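Local coordinates for DNA polymerase beta (Leishmania infantum, PDB 4P4M), which adds deoxyribonucleotides to the 3' end of a DNA primer and probably serves in base excision repair, at residues Lys154-Leu167 and Ile183-Val197. Sequence-based numbering, arbitrary orientation.
Sequences KIPMQESVLHENYL and ICGSYRRRHPFSGDV. With MG (magnesium ion), chain E; D3T (2',3'-dideoxy-thymidine-5'-triphosphate), chain D.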
loop_
_atom_site.group_PDB
_atom_site.type_symbol
_atom_site.label_atom_id
_atom_site.label_comp_id
_atom_site.label_asym_id
_atom_site.label_seq_id
_atom_site.Cartn_x
_atom_site.Cartn_y
_atom_site.Cartn_z
ATOM N N LYS A 154 -7.392 14.219 -6.515
ATOM C CA LYS A 154 -6.315 14.140 -5.533
ATOM C C LYS A 154 -6.779 14.585 -4.146
ATOM O O LYS A 154 -7.717 15.365 -4.013
ATOM C CB LYS A 154 -5.072 14.914 -5.998
ATOM C CG LYS A 154 -5.337 16.274 -6.644
ATOM C CD LYS A 154 -4.102 16.747 -7.419
ATOM C CE LYS A 154 -4.313 18.090 -8.105
ATOM N NZ LYS A 154 -4.398 19.224 -7.147
ATOM N N ILE A 155 -6.124 14.054 -3.114
ATOM C CA ILE A 155 -6.450 14.366 -1.720
ATOM C C ILE A 155 -5.570 15.521 -1.209
ATOM O O ILE A 155 -4.347 15.396 -1.193
ATOM C CB ILE A 155 -6.165 13.147 -0.803
ATOM C CG1 ILE A 155 -6.743 11.849 -1.404
ATOM C CG2 ILE A 155 -6.700 13.406 0.612
ATOM C CD1 ILE A 155 -6.382 10.584 -0.609
ATOM N N PRO A 156 -6.185 16.634 -0.770
ATOM C CA PRO A 156 -5.398 17.730 -0.189
ATOM C C PRO A 156 -4.789 17.300 1.145
ATOM O O PRO A 156 -5.418 16.540 1.886
ATOM C CB PRO A 156 -6.439 18.833 0.070
ATOM C CG PRO A 156 -7.698 18.388 -0.600
ATOM C CD PRO A 156 -7.632 16.889 -0.692
ATOM N N MET A 157 -3.592 17.797 1.450
ATOM C CA MET A 157 -2.909 17.451 2.696
ATOM C C MET A 157 -3.815 17.585 3.921
ATOM O O MET A 157 -3.807 16.720 4.799
ATOM C CB MET A 157 -1.632 18.291 2.880
ATOM C CG MET A 157 -0.949 18.097 4.237
ATOM S SD MET A 157 0.608 19.000 4.432
ATOM C CE MET A 157 1.687 18.080 3.344
ATOM N N GLN A 158 -4.603 18.658 3.988
ATOM C CA GLN A 158 -5.481 18.860 5.143
ATOM C C GLN A 158 -6.434 17.683 5.373
ATOM O O GLN A 158 -6.728 17.332 6.515
ATOM C CB GLN A 158 -6.272 20.181 5.048
ATOM C CG GLN A 158 -7.187 20.306 3.826
ATOM C CD GLN A 158 -8.580 19.697 4.026
ATOM O OE1 GLN A 158 -8.984 19.377 5.148
ATOM N NE2 GLN A 158 -9.319 19.543 2.928
ATOM N N GLU A 159 -6.920 17.073 4.296
ATOM C CA GLU A 159 -7.807 15.923 4.461
ATOM C C GLU A 159 -7.041 14.655 4.877
ATOM O O GLU A 159 -7.548 13.856 5.670
ATOM C CB GLU A 159 -8.658 15.663 3.210
ATOM C CG GLU A 159 -9.784 14.657 3.472
ATOM C CD GLU A 159 -10.564 14.283 2.222
ATOM O OE1 GLU A 159 -10.806 13.071 2.011
ATOM O OE2 GLU A 159 -10.943 15.196 1.452
ATOM N N SER A 160 -5.833 14.463 4.355
ATOM C CA SER A 160 -5.003 13.339 4.799
ATOM C C SER A 160 -4.729 13.382 6.303
ATOM O O SER A 160 -4.689 12.330 6.962
ATOM C CB SER A 160 -3.683 13.268 4.011
ATOM O OG SER A 160 -3.877 12.637 2.745
ATOM N N VAL A 161 -4.519 14.583 6.847
ATOM C CA VAL A 161 -4.397 14.738 8.303
ATOM C C VAL A 161 -5.631 14.166 9.018
ATOM O O VAL A 161 -5.508 13.482 10.051
ATOM C CB VAL A 161 -4.194 16.218 8.733
ATOM C CG1 VAL A 161 -4.264 16.351 10.253
ATOM C CG2 VAL A 161 -2.861 16.755 8.222
ATOM N N LEU A 162 -6.813 14.451 8.475
ATOM C CA LEU A 162 -8.055 13.913 9.039
ATOM C C LEU A 162 -8.150 12.383 8.927
ATOM O O LEU A 162 -8.645 11.729 9.850
ATOM C CB LEU A 162 -9.293 14.565 8.398
ATOM C CG LEU A 162 -9.431 16.092 8.502
ATOM C CD1 LEU A 162 -10.634 16.573 7.709
ATOM C CD2 LEU A 162 -9.519 16.562 9.947
ATOM N N HIS A 163 -7.717 11.813 7.798
ATOM C CA HIS A 163 -7.686 10.346 7.675
ATOM C C HIS A 163 -6.713 9.753 8.696
ATOM O O HIS A 163 -7.008 8.736 9.343
ATOM C CB HIS A 163 -7.315 9.879 6.254
ATOM C CG HIS A 163 -8.436 9.998 5.256
ATOM N ND1 HIS A 163 -9.447 9.152 4.952
ATOM C CD2 HIS A 163 -8.584 11.088 4.423
ATOM C CE1 HIS A 163 -10.191 9.747 3.956
ATOM N NE2 HIS A 163 -9.646 10.914 3.654
ATOM N N GLU A 164 -5.555 10.385 8.851
ATOM C CA GLU A 164 -4.589 9.909 9.843
ATOM C C GLU A 164 -5.190 9.868 11.255
ATOM O O GLU A 164 -5.069 8.865 11.967
ATOM C CB GLU A 164 -3.322 10.768 9.838
ATOM C CG GLU A 164 -2.256 10.267 10.814
ATOM C CD GLU A 164 -0.884 10.859 10.524
ATOM O OE1 GLU A 164 -0.778 12.098 10.477
ATOM O OE2 GLU A 164 0.073 10.082 10.319
ATOM N N ASN A 165 -5.819 10.965 11.666
ATOM C CA ASN A 165 -6.394 11.041 13.011
ATOM C C ASN A 165 -7.520 10.027 13.208
ATOM O O ASN A 165 -7.637 9.410 14.269
ATOM C CB ASN A 165 -6.913 12.457 13.309
ATOM C CG ASN A 165 -5.801 13.501 13.343
ATOM O OD1 ASN A 165 -4.620 13.169 13.434
ATOM N ND2 ASN A 165 -6.180 14.769 13.275
ATOM N N TYR A 166 -8.347 9.859 12.176
ATOM C CA TYR A 166 -9.478 8.937 12.222
ATOM C C TYR A 166 -8.999 7.494 12.383
ATOM O O TYR A 166 -9.477 6.768 13.255
ATOM C CB TYR A 166 -10.342 9.068 10.955
ATOM C CG TYR A 166 -11.629 8.260 10.982
ATOM C CD1 TYR A 166 -12.798 8.794 11.511
ATOM C CD2 TYR A 166 -11.671 6.963 10.483
ATOM C CE1 TYR A 166 -13.981 8.052 11.538
ATOM C CE2 TYR A 166 -12.847 6.216 10.502
ATOM C CZ TYR A 166 -13.992 6.766 11.034
ATOM O OH TYR A 166 -15.149 6.020 11.052
ATOM N N LEU A 167 -8.064 7.075 11.536
ATOM C CA LEU A 167 -7.563 5.697 11.590
ATOM C C LEU A 167 -6.857 5.410 12.922
ATOM O O LEU A 167 -7.007 4.316 13.488
ATOM C CB LEU A 167 -6.635 5.406 10.400
ATOM C CG LEU A 167 -7.341 5.314 9.030
ATOM C CD1 LEU A 167 -6.342 5.385 7.883
ATOM C CD2 LEU A 167 -8.195 4.044 8.922
ATOM N N ILE A 183 0.865 6.925 8.719
ATOM C CA ILE A 183 0.551 7.216 7.318
ATOM C C ILE A 183 1.832 7.618 6.584
ATOM O O ILE A 183 2.520 8.556 6.999
ATOM C CB ILE A 183 -0.501 8.348 7.182
ATOM C CG1 ILE A 183 -1.748 8.045 8.033
ATOM C CG2 ILE A 183 -0.868 8.563 5.713
ATOM C CD1 ILE A 183 -2.454 6.712 7.694
ATOM N N CYS A 184 2.147 6.911 5.502
ATOM C CA CYS A 184 3.372 7.147 4.735
ATOM C C CYS A 184 3.060 7.744 3.363
ATOM O O CYS A 184 2.324 8.711 3.279
ATOM C CB CYS A 184 4.182 5.856 4.608
ATOM S SG CYS A 184 4.722 5.221 6.232
ATOM N N GLY A 185 3.607 7.164 2.292
ATOM C CA GLY A 185 3.345 7.663 0.946
ATOM C C GLY A 185 3.763 9.119 0.721
ATOM O O GLY A 185 4.593 9.660 1.448
ATOM N N SER A 186 3.181 9.756 -0.296
ATOM C CA SER A 186 3.536 11.130 -0.648
ATOM C C SER A 186 3.124 12.156 0.413
ATOM O O SER A 186 3.668 13.261 0.457
ATOM C CB SER A 186 2.949 11.510 -2.020
ATOM O OG SER A 186 1.535 11.399 -1.999
ATOM N N TYR A 187 2.168 11.783 1.258
ATOM C CA TYR A 187 1.811 12.573 2.435
ATOM C C TYR A 187 3.000 12.751 3.387
ATOM O O TYR A 187 3.299 13.870 3.813
ATOM C CB TYR A 187 0.648 11.900 3.171
ATOM C CG TYR A 187 0.305 12.467 4.541
ATOM C CD1 TYR A 187 -0.372 13.677 4.667
ATOM C CD2 TYR A 187 0.606 11.763 5.706
ATOM C CE1 TYR A 187 -0.712 14.184 5.915
ATOM C CE2 TYR A 187 0.275 12.266 6.962
ATOM C CZ TYR A 187 -0.383 13.474 7.057
ATOM O OH TYR A 187 -0.722 13.978 8.292
ATOM N N ARG A 188 3.673 11.653 3.731
ATOM C CA ARG A 188 4.858 11.754 4.592
ATOM C C ARG A 188 6.000 12.514 3.884
ATOM O O ARG A 188 6.840 13.151 4.544
ATOM C CB ARG A 188 5.312 10.364 5.080
ATOM C CG ARG A 188 6.558 10.395 6.003
ATOM C CD ARG A 188 6.742 9.098 6.829
ATOM N NE ARG A 188 7.906 9.200 7.725
ATOM C CZ ARG A 188 9.098 8.646 7.487
ATOM N NH1 ARG A 188 9.299 7.931 6.382
ATOM N NH2 ARG A 188 10.097 8.810 8.351
ATOM N N ARG A 189 6.017 12.471 2.547
ATOM C CA ARG A 189 6.978 13.252 1.756
ATOM C C ARG A 189 6.556 14.732 1.641
ATOM O O ARG A 189 7.196 15.523 0.938
ATOM C CB ARG A 189 7.203 12.624 0.362
ATOM C CG ARG A 189 7.722 11.163 0.412
ATOM C CD ARG A 189 8.491 10.729 -0.858
ATOM N NE ARG A 189 7.803 11.034 -2.117
ATOM C CZ ARG A 189 6.802 10.321 -2.631
ATOM N NH1 ARG A 189 6.328 9.253 -1.986
ATOM N NH2 ARG A 189 6.260 10.689 -3.790
ATOM N N ARG A 190 5.487 15.088 2.352
ATOM C CA ARG A 190 5.005 16.481 2.451
ATOM C C ARG A 190 4.487 17.113 1.156
ATOM O O ARG A 190 4.522 18.346 0.993
ATOM C CB ARG A 190 6.059 17.382 3.115
ATOM C CG ARG A 190 6.418 16.921 4.529
ATOM C CD ARG A 190 7.535 17.756 5.138
ATOM N NE ARG A 190 7.144 19.149 5.321
ATOM C CZ ARG A 190 6.550 19.622 6.413
ATOM N NH1 ARG A 190 6.273 18.809 7.424
ATOM N NH2 ARG A 190 6.232 20.908 6.491
ATOM N N HIS A 191 3.988 16.284 0.243
ATOM C CA HIS A 191 3.327 16.806 -0.954
ATOM C C HIS A 191 2.011 17.483 -0.568
ATOM O O HIS A 191 1.293 16.999 0.308
ATOM C CB HIS A 191 3.062 15.686 -1.971
ATOM C CG HIS A 191 4.305 15.122 -2.600
ATOM N ND1 HIS A 191 4.296 14.494 -3.826
ATOM C CD2 HIS A 191 5.586 15.090 -2.162
ATOM C CE1 HIS A 191 5.525 14.100 -4.123
ATOM N NE2 HIS A 191 6.324 14.445 -3.136
ATOM N N PRO A 192 1.689 18.614 -1.216
ATOM C CA PRO A 192 0.407 19.280 -0.944
ATOM C C PRO A 192 -0.813 18.436 -1.341
ATOM O O PRO A 192 -1.892 18.659 -0.786
ATOM C CB PRO A 192 0.489 20.579 -1.776
ATOM C CG PRO A 192 1.592 20.351 -2.757
ATOM C CD PRO A 192 2.569 19.427 -2.077
ATOM N N PHE A 193 -0.649 17.506 -2.281
ATOM C CA PHE A 193 -1.715 16.560 -2.633
ATOM C C PHE A 193 -1.178 15.134 -2.713
ATOM O O PHE A 193 0.005 14.927 -2.995
ATOM C CB PHE A 193 -2.360 16.934 -3.977
ATOM C CG PHE A 193 -2.968 18.307 -3.992
ATOM C CD1 PHE A 193 -4.277 18.504 -3.575
ATOM C CD2 PHE A 193 -2.228 19.405 -4.407
ATOM C CE1 PHE A 193 -4.838 19.773 -3.577
ATOM C CE2 PHE A 193 -2.784 20.673 -4.412
ATOM C CZ PHE A 193 -4.088 20.858 -3.994
ATOM N N SER A 194 -2.055 14.153 -2.486
ATOM C CA SER A 194 -1.687 12.742 -2.605
ATOM C C SER A 194 -2.762 11.972 -3.371
ATOM O O SER A 194 -3.937 12.341 -3.350
ATOM C CB SER A 194 -1.508 12.105 -1.224
ATOM O OG SER A 194 -0.366 12.613 -0.545
ATOM N N GLY A 195 -2.358 10.888 -4.026
ATOM C CA GLY A 195 -3.288 10.071 -4.787
ATOM C C GLY A 195 -4.146 9.160 -3.917
ATOM O O GLY A 195 -5.312 8.927 -4.226
ATOM N N ASP A 196 -3.568 8.643 -2.834
ATOM C CA ASP A 196 -4.263 7.686 -1.961
ATOM C C ASP A 196 -3.788 7.862 -0.516
ATOM O O ASP A 196 -3.020 8.787 -0.206
ATOM C CB ASP A 196 -4.059 6.241 -2.451
ATOM C CG ASP A 196 -2.679 5.670 -2.093
ATOM O OD1 ASP A 196 -1.760 6.462 -1.858
ATOM O OD2 ASP A 196 -2.506 4.431 -2.018
ATOM N N VAL A 197 -4.257 6.987 0.366
ATOM C CA VAL A 197 -3.791 6.957 1.752
ATOM C C VAL A 197 -3.006 5.658 1.986
ATOM O O VAL A 197 -3.577 4.575 1.869
ATOM C CB VAL A 197 -4.986 7.010 2.734
ATOM C CG1 VAL A 197 -4.487 6.925 4.192
ATOM C CG2 VAL A 197 -5.798 8.276 2.525
HETATM MG MG MG E . 0.335 6.927 -2.077
HETATM P PA D3T D . 1.942 5.146 -4.295
HETATM O O1A D3T D . 0.751 5.250 -3.405
HETATM O O2A D3T D . 1.696 4.397 -5.575
HETATM O "O5'" D3T D . 2.679 3.782 -3.410
HETATM C "C5'" D3T D . 3.012 4.051 -2.144
HETATM C "C4'" D3T D . 4.487 3.587 -1.818
HETATM O "O4'" D3T D . 4.720 2.263 -2.307
HETATM C "C1'" D3T D . 6.024 2.154 -2.773
HETATM N N1 D3T D . 6.016 1.629 -4.171
HETATM C C6 D3T D . 5.076 2.103 -5.070
HETATM C C2 D3T D . 7.020 0.669 -4.591
HETATM O O2 D3T D . 7.853 0.256 -3.822
HETATM N N3 D3T D . 6.977 0.238 -5.942
HETATM C C4 D3T D . 6.040 0.732 -6.741
HETATM O O4 D3T D . 6.028 0.298 -8.017
HETATM C C5 D3T D . 5.033 1.679 -6.385
HETATM C C5M D3T D . 4.056 2.140 -7.392
HETATM C "C2'" D3T D . 6.691 3.549 -2.761
HETATM C "C3'" D3T D . 5.513 4.478 -2.554
HETATM O O3A D3T D . 3.151 6.109 -4.204
HETATM P PB D3T D . 2.988 7.738 -3.607
HETATM O O1B D3T D . 2.380 7.468 -2.273
HETATM O O2B D3T D . 4.466 8.005 -3.601
HETATM O O3B D3T D . 2.198 8.709 -4.495
HETATM P PG D3T D . 0.547 9.097 -4.664
HETATM O O1G D3T D . -0.216 8.231 -3.707
HETATM O O2G D3T D . 0.275 8.755 -6.121
HETATM O O3G D3T D . 0.476 10.564 -4.299
HETATM O O HOH W 1 -2.470 10.283 2.102
HETATM O O HOH W 2 -0.124 8.640 -0.638
#
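Tyr187 and Glu164 both carry CG anti to the backbone N (chi1 170° for Tyr187), and these torsions bring the phenol and the carboxylate together. The contact lies in the palm of this family X polymerase, where helix 157-175 packs against the nucleotide-binding segment 183-197. Tyr187 is a knob in a hole formed by Met157, Ser160, Val161 and Glu164. Its OH donates to Glu164 OE1 (2.9 Å), meeting the carboxylate from above its plane; the two flat groups are 76° apart. Ser160 CB presses obliquely on the ring at CD1 (3.4 Å). Beside it, Glu164 CG lies against Ile183 CG1.

Just before the helix, in strand 155-156, Ile155 pairs with Ser194 as an antiparallel hydrogen-bonded pair. The Ile155 N-H...O bond to Ser194 O is nearly straight, 170° at the hydrogen. Met157 N, in the first helical turn, donates to Pro192 O. In one of its two conformers, Lys154 NZ sits over the face of the Phe193 ring, a cation-pi contact that may be only partly occupied.

This short pairing adjoins the triphosphate site. Gly195 N and Ser186 OG both donate to D3T O3G, and Asp196 OD1 binds the magnesium ion, as does Asp198. Water 1 links Ser160 OG to Asp196 O, 2.8 Å from each.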